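Local coordinates for protein hemolysin (Streptococcus suis, PDB 3HVN) that probably binds cholesterol-containing host membranes and lyses the cells by inserting into the bilayer as an oligomeric pore, at residues A[450-459]-A[470-478]. The protein carries 1 engineered substitution. Sequence-based numbering, arbitrary orientation.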
ATOM      1  N   ALA A 450      20.234 -20.576 -11.486  1.00 94.16           N
ATOM      2  CA  ALA A 450      21.670 -20.786 -11.610  1.00 94.42           C
ATOM      3  C   ALA A 450      22.432 -19.467 -11.557  1.00 82.32           C
ATOM      4  O   ALA A 450      21.874 -18.407 -11.836  1.00 84.75           O
ATOM      5  CB  ALA A 450      21.987 -21.530 -12.896  1.00 96.89           C
ATOM      6  N   ARG A 451      23.708 -19.548 -11.192  1.00 72.52           N
ATOM      7  CA  ARG A 451      24.579 -18.378 -11.123  1.00 85.70           C
ATOM      8  C   ARG A 451      26.044 -18.800 -11.138  1.00 73.48           C
ATOM      9  O   ARG A 451      26.355 -19.991 -11.083  1.00 55.84           O
ATOM     10  CB  ARG A 451      24.273 -17.545  -9.874  1.00116.62           C
ATOM     11  CG  ARG A 451      23.111 -16.581 -10.050  1.00144.25           C
ATOM     12  CD  ARG A 451      22.395 -16.310  -8.740  1.00165.61           C
ATOM     13  NE  ARG A 451      21.092 -15.689  -8.962  1.00177.70           N
ATOM     14  CZ  ARG A 451      20.175 -15.512  -8.015  1.00186.12           C
ATOM     15  NH1 ARG A 451      20.415 -15.911  -6.773  1.00192.79           N
ATOM     16  NH2 ARG A 451      19.017 -14.939  -8.311  1.00183.54           N
ATOM     17  N   ASN A 452      26.940 -17.821 -11.214  1.00 81.94           N
ATOM     18  CA  ASN A 452      28.374 -18.089 -11.273  1.00100.60           C
ATOM     19  C   ASN A 452      28.752 -18.963 -12.465  1.00 94.41           C
ATOM     20  O   ASN A 452      29.373 -20.014 -12.306  1.00 92.85           O
ATOM     21  CB  ASN A 452      28.861 -18.729  -9.971  1.00125.68           C
ATOM     22  CG  ASN A 452      28.749 -17.794  -8.784  1.00155.07           C
ATOM     23  OD1 ASN A 452      28.180 -16.707  -8.886  1.00167.67           O
ATOM     24  ND2 ASN A 452      29.296 -18.212  -7.648  1.00164.78           N
ATOM     25  N   LEU A 453      28.371 -18.520 -13.658  1.00 88.45           N
ATOM     26  CA  LEU A 453      28.688 -19.242 -14.885  1.00 66.89           C
ATOM     27  C   LEU A 453      30.145 -19.044 -15.282  1.00 74.37           C
ATOM     28  O   LEU A 453      30.659 -17.926 -15.252  1.00 86.94           O
ATOM     29  CB  LEU A 453      27.776 -18.781 -16.024  1.00 67.44           C
ATOM     30  CG  LEU A 453      28.237 -19.131 -17.442  1.00 67.11           C
ATOM     31  CD1 LEU A 453      28.255 -20.639 -17.654  1.00 62.11           C
ATOM     32  CD2 LEU A 453      27.356 -18.452 -18.480  1.00 62.28           C
ATOM     33  N   HIS A 454      30.806 -20.135 -15.655  1.00 66.91           N
ATOM     34  CA  HIS A 454      32.174 -20.057 -16.153  1.00 73.54           C
ATOM     35  C   HIS A 454      32.377 -20.911 -17.400  1.00 74.57           C
ATOM     36  O   HIS A 454      31.948 -22.070 -17.456  1.00 66.73           O
ATOM     37  CB  HIS A 454      33.180 -20.459 -15.074  1.00 68.50           C
ATOM     38  CG  HIS A 454      34.604 -20.389 -15.531  1.00 71.58           C
ATOM     39  ND1 HIS A 454      35.285 -19.199 -15.663  1.00 59.34           N
ATOM     40  CD2 HIS A 454      35.472 -21.362 -15.896  1.00 72.83           C
ATOM     41  CE1 HIS A 454      36.513 -19.441 -16.083  1.00 62.23           C
ATOM     42  NE2 HIS A 454      36.653 -20.745 -16.232  1.00 74.77           N
ATOM     43  N   VAL A 455      33.041 -20.325 -18.392  1.00 67.78           N
ATOM     44  CA  VAL A 455      33.302 -21.002 -19.655  1.00 61.60           C
ATOM     45  C   VAL A 455      34.799 -21.130 -19.925  1.00 58.37           C
ATOM     46  O   VAL A 455      35.536 -20.139 -19.905  1.00 56.62           O
ATOM     47  CB  VAL A 455      32.641 -20.268 -20.837  1.00 68.11           C
ATOM     48  CG1 VAL A 455      33.032 -20.923 -22.156  1.00 31.69           C
ATOM     49  CG2 VAL A 455      31.131 -20.246 -20.665  1.00 48.93           C
ATOM     50  N   ASN A 456      35.231 -22.362 -20.176  1.00 71.79           N
ATOM     51  CA  ASN A 456      36.624 -22.651 -20.494  1.00 77.91           C
ATOM     52  C   ASN A 456      36.733 -23.591 -21.689  1.00 87.47           C
ATOM     53  O   ASN A 456      36.372 -24.765 -21.605  1.00103.53           O
ATOM     54  CB  ASN A 456      37.337 -23.255 -19.281  1.00 83.23           C
ATOM     55  CG  ASN A 456      38.813 -23.517 -19.535  1.00 96.94           C
ATOM     56  OD1 ASN A 456      39.222 -23.811 -20.659  1.00 80.03           O
ATOM     57  ND2 ASN A 456      39.619 -23.415 -18.485  1.00121.85           N
ATOM     58  N   ILE A 457      37.232 -23.065 -22.803  1.00 75.35           N
ATOM     59  CA  ILE A 457      37.433 -23.860 -24.005  1.00 82.42           C
ATOM     60  C   ILE A 457      38.882 -23.794 -24.474  1.00 84.50           C
ATOM     61  O   ILE A 457      39.470 -22.711 -24.576  1.00 84.89           O
ATOM     62  CB  ILE A 457      36.494 -23.416 -25.140  1.00 96.15           C
ATOM     63  CG1 ILE A 457      36.547 -21.899 -25.310  1.00 74.55           C
ATOM     64  CG2 ILE A 457      35.074 -23.848 -24.845  1.00120.16           C
ATOM     65  CD1 ILE A 457      35.416 -21.336 -26.141  1.00 77.74           C
ATOM     66  N   GLN A 458      39.449 -24.964 -24.753  1.00 93.63           N
ATOM     67  CA  GLN A 458      40.842 -25.069 -25.170  1.00101.35           C
ATOM     68  C   GLN A 458      40.940 -25.726 -26.544  1.00 98.59           C
ATOM     69  O   GLN A 458      39.994 -26.367 -27.002  1.00 87.92           O
ATOM     70  CB  GLN A 458      41.639 -25.875 -24.143  1.00108.54           C
ATOM     71  CG  GLN A 458      41.437 -25.413 -22.708  1.00110.38           C
ATOM     72  CD  GLN A 458      42.029 -26.373 -21.694  1.00 88.44           C
ATOM     73  OE1 GLN A 458      42.842 -27.232 -22.035  1.00 77.19           O
ATOM     74  NE2 GLN A 458      41.621 -26.232 -20.438  1.00 68.05           N
ATOM     75  N   GLU A 459      42.087 -25.564 -27.196  1.00 98.09           N
ATOM     76  CA  GLU A 459      42.297 -26.144 -28.520  1.00 97.94           C
ATOM     77  C   GLU A 459      43.561 -26.997 -28.574  1.00103.66           C
ATOM     78  O   GLU A 459      44.610 -26.605 -28.065  1.00 90.10           O
ATOM     79  CB  GLU A 459      42.335 -25.047 -29.588  1.00 97.06           C
ATOM     80  CG  GLU A 459      43.117 -25.406 -30.839  1.00 98.73           C
ATOM     81  CD  GLU A 459      44.593 -25.089 -30.710  1.00 96.26           C
ATOM     82  OE1 GLU A 459      44.963 -24.361 -29.765  1.00 84.10           O
ATOM     83  OE2 GLU A 459      45.383 -25.563 -31.552  1.00112.39           O
ATOM     84  N   THR A 470      44.996 -23.242 -24.127  1.00101.53           N
ATOM     85  CA  THR A 470      43.770 -22.593 -23.682  1.00 93.81           C
ATOM     86  C   THR A 470      43.366 -21.490 -24.656  1.00 85.86           C
ATOM     87  O   THR A 470      44.160 -20.605 -24.972  1.00 70.78           O
ATOM     88  CB  THR A 470      43.918 -22.009 -22.264  1.00 94.49           C
ATOM     89  OG1 THR A 470      42.782 -21.190 -21.961  1.00 84.75           O
ATOM     90  CG2 THR A 470      45.186 -21.173 -22.158  1.00114.00           C
ATOM     91  N   VAL A 471      42.129 -21.555 -25.133  1.00 91.74           N
ATOM     92  CA  VAL A 471      41.641 -20.603 -26.122  1.00 85.50           C
ATOM     93  C   VAL A 471      40.751 -19.536 -25.498  1.00 78.16           C
ATOM     94  O   VAL A 471      40.809 -18.366 -25.878  1.00 49.31           O
ATOM     95  CB  VAL A 471      40.858 -21.312 -27.245  1.00 70.46           C
ATOM     96  CG1 VAL A 471      40.143 -20.295 -28.122  1.00 53.67           C
ATOM     97  CG2 VAL A 471      41.791 -22.174 -28.070  1.00 90.95           C
ATOM     98  N   TYR A 472      39.928 -19.945 -24.538  1.00 79.59           N
ATOM     99  CA  TYR A 472      38.983 -19.030 -23.910  1.00 76.46           C
ATOM    100  C   TYR A 472      38.696 -19.479 -22.481  1.00 76.95           C
ATOM    101  O   TYR A 472      38.553 -20.669 -22.216  1.00 83.93           O
ATOM    102  CB  TYR A 472      37.696 -18.975 -24.736  1.00 84.32           C
ATOM    103  CG  TYR A 472      36.635 -18.022 -24.231  1.00 79.88           C
ATOM    104  CD1 TYR A 472      36.421 -16.799 -24.854  1.00 70.86           C
ATOM    105  CD2 TYR A 472      35.833 -18.354 -23.147  1.00 76.57           C
ATOM    106  CE1 TYR A 472      35.447 -15.928 -24.403  1.00 70.19           C
ATOM    107  CE2 TYR A 472      34.857 -17.488 -22.689  1.00 70.45           C
ATOM    108  CZ  TYR A 472      34.667 -16.278 -23.320  1.00 68.17           C
ATOM    109  OH  TYR A 472      33.696 -15.415 -22.867  1.00 70.39           O
ATOM    110  N   ASP A 473      38.623 -18.523 -21.561  1.00 75.17           N
ATOM    111  CA  ASP A 473      38.407 -18.840 -20.155  1.00 79.49           C
ATOM    112  C   ASP A 473      37.854 -17.630 -19.418  1.00 79.48           C
ATOM    113  O   ASP A 473      38.599 -16.710 -19.081  1.00 97.81           O
ATOM    114  CB  ASP A 473      39.719 -19.286 -19.507  1.00 75.13           C
ATOM    115  CG  ASP A 473      39.518 -19.852 -18.117  1.00 91.80           C
ATOM    116  OD1 ASP A 473      38.636 -20.719 -17.951  1.00 75.32           O
ATOM    117  OD2 ASP A 473      40.248 -19.437 -17.191  1.00104.87           O
ATOM    118  N   LYS A 474      36.548 -17.628 -19.164  1.00 70.85           N
ATOM    119  CA  LYS A 474      35.922 -16.460 -18.550  1.00 57.49           C
ATOM    120  C   LYS A 474      34.751 -16.784 -17.628  1.00 76.01           C
ATOM    121  O   LYS A 474      34.031 -17.765 -17.830  1.00 76.18           O
ATOM    122  CB  LYS A 474      35.449 -15.477 -19.627  1.00 51.76           C
ATOM    123  CG  LYS A 474      36.561 -14.838 -20.442  1.00 79.66           C
ATOM    124  CD  LYS A 474      35.996 -13.852 -21.453  1.00 97.74           C
ATOM    125  CE  LYS A 474      37.082 -13.304 -22.364  1.00112.70           C
ATOM    126  NZ  LYS A 474      36.520 -12.406 -23.411  1.00118.94           N
ATOM    127  N   ASP A 475      34.575 -15.943 -16.613  1.00 84.37           N
ATOM    128  CA  ASP A 475      33.354 -15.933 -15.822  1.00 86.27           C
ATOM    129  C   ASP A 475      32.334 -15.109 -16.593  1.00 79.95           C
ATOM    130  O   ASP A 475      32.600 -13.962 -16.950  1.00 63.39           O
ATOM    131  CB  ASP A 475      33.600 -15.299 -14.452  1.00 83.94           C
ATOM    132  CG  ASP A 475      34.582 -16.088 -13.608  1.00 90.29           C
ATOM    133  OD1 ASP A 475      35.070 -15.541 -12.596  1.00 83.50           O
ATOM    134  OD2 ASP A 475      34.865 -17.253 -13.953  1.00 98.70           O
ATOM    135  N   LEU A 476      31.170 -15.691 -16.858  1.00 77.15           N
ATOM    136  CA  LEU A 476      30.173 -15.018 -17.684  1.00 67.75           C
ATOM    137  C   LEU A 476      28.870 -14.752 -16.941  1.00 72.06           C
ATOM    138  O   LEU A 476      28.384 -15.607 -16.200  1.00 72.02           O
ATOM    139  CB  LEU A 476      29.893 -15.829 -18.952  1.00 57.03           C
ATOM    140  CG  LEU A 476      31.078 -16.043 -19.896  1.00 60.27           C
ATOM    141  CD1 LEU A 476      30.641 -16.806 -21.135  1.00 69.12           C
ATOM    142  CD2 LEU A 476      31.702 -14.711 -20.279  1.00 58.30           C
ATOM    143  N   PRO A 477      28.304 -13.552 -17.138  1.00 70.55           N
ATOM    144  CA  PRO A 477      26.976 -13.210 -16.623  1.00 72.49           C
ATOM    145  C   PRO A 477      25.913 -14.038 -17.331  1.00 79.96           C
ATOM    146  O   PRO A 477      26.042 -14.296 -18.528  1.00 87.12           O
ATOM    147  CB  PRO A 477      26.822 -11.732 -17.001  1.00 60.65           C
ATOM    148  CG  PRO A 477      28.212 -11.240 -17.236  1.00 73.96           C
ATOM    149  CD  PRO A 477      28.953 -12.408 -17.797  1.00 66.24           C
ATOM    150  N   LEU A 478      24.880 -14.453 -16.607  1.00 83.93           N
ATOM    151  CA  LEU A 478      23.819 -15.256 -17.202  1.00 76.44           C
ATOM    152  C   LEU A 478      22.842 -14.401 -18.002  1.00 87.47           C
ATOM    153  O   LEU A 478      21.666 -14.292 -17.655  1.00 98.89           O
ATOM    154  CB  LEU A 478      23.081 -16.057 -16.129  1.00 63.25           C
ATOM    155  CG  LEU A 478      23.859 -17.251 -15.574  1.00 62.35           C
ATOM    156  CD1 LEU A 478      23.047 -17.973 -14.518  1.00 72.01           C
ATOM    157  CD2 LEU A 478      24.242 -18.202 -16.697  1.00 55.53           C
TER
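An antiparallel beta hairpin in the C-terminal beta-sandwich domain of this cholesterol-dependent cytolysin brings 450-459 alongside 470-478. Val-455 and Lys-474 form an antiparallel hydrogen-bonded pair, Val-455 N to Lys-474 O and Lys-474 N to Val-455 O both measuring 2.8 Å. Further along, a classic beta bulge shifts the register: Val-471 N and Tyr-472 N both donate to Ile-457 O, at 3.0 and 2.8 Å.

On the face carrying His-454, Asn-456, Asp-473 and Asp-475, the imidazole lies between two carboxylates. His-454 reaches over the second strand because its CG is trans to the backbone N (chi1 -180°), and ND1 donates to Asp-475 OD2 at 2.6 Å, the oxygen tilted from the ring plane. NE2 bonds to Asp-473 OD1, whose carboxylate stands nearly perpendicular to the ring (86°); both bonds are bent, and the NE2 one is weak. Two flanking acids would probably favour a protonated imidazole.

The other face is mostly apolar, with Lys-474 at its margin reaching Tyr-495 OH. Val-455 divides its methyls between two partners, CG1 beside Tyr-472 CE2 at 3.9 Å and CG2 against Leu-476 CD1 at 3.5 Å, while Leu-453 CD2 meets Leu-478 CD2.

This face packs on the opposing sheet: Val-455 and Ile-457 touch Ile-484 of strand 481-487, and Tyr-472 OH bonds to Asp-497 of strand 492-500. Within its own four-stranded sheet, strand 450-460 runs between 404-416 and the outermost strand 468-476.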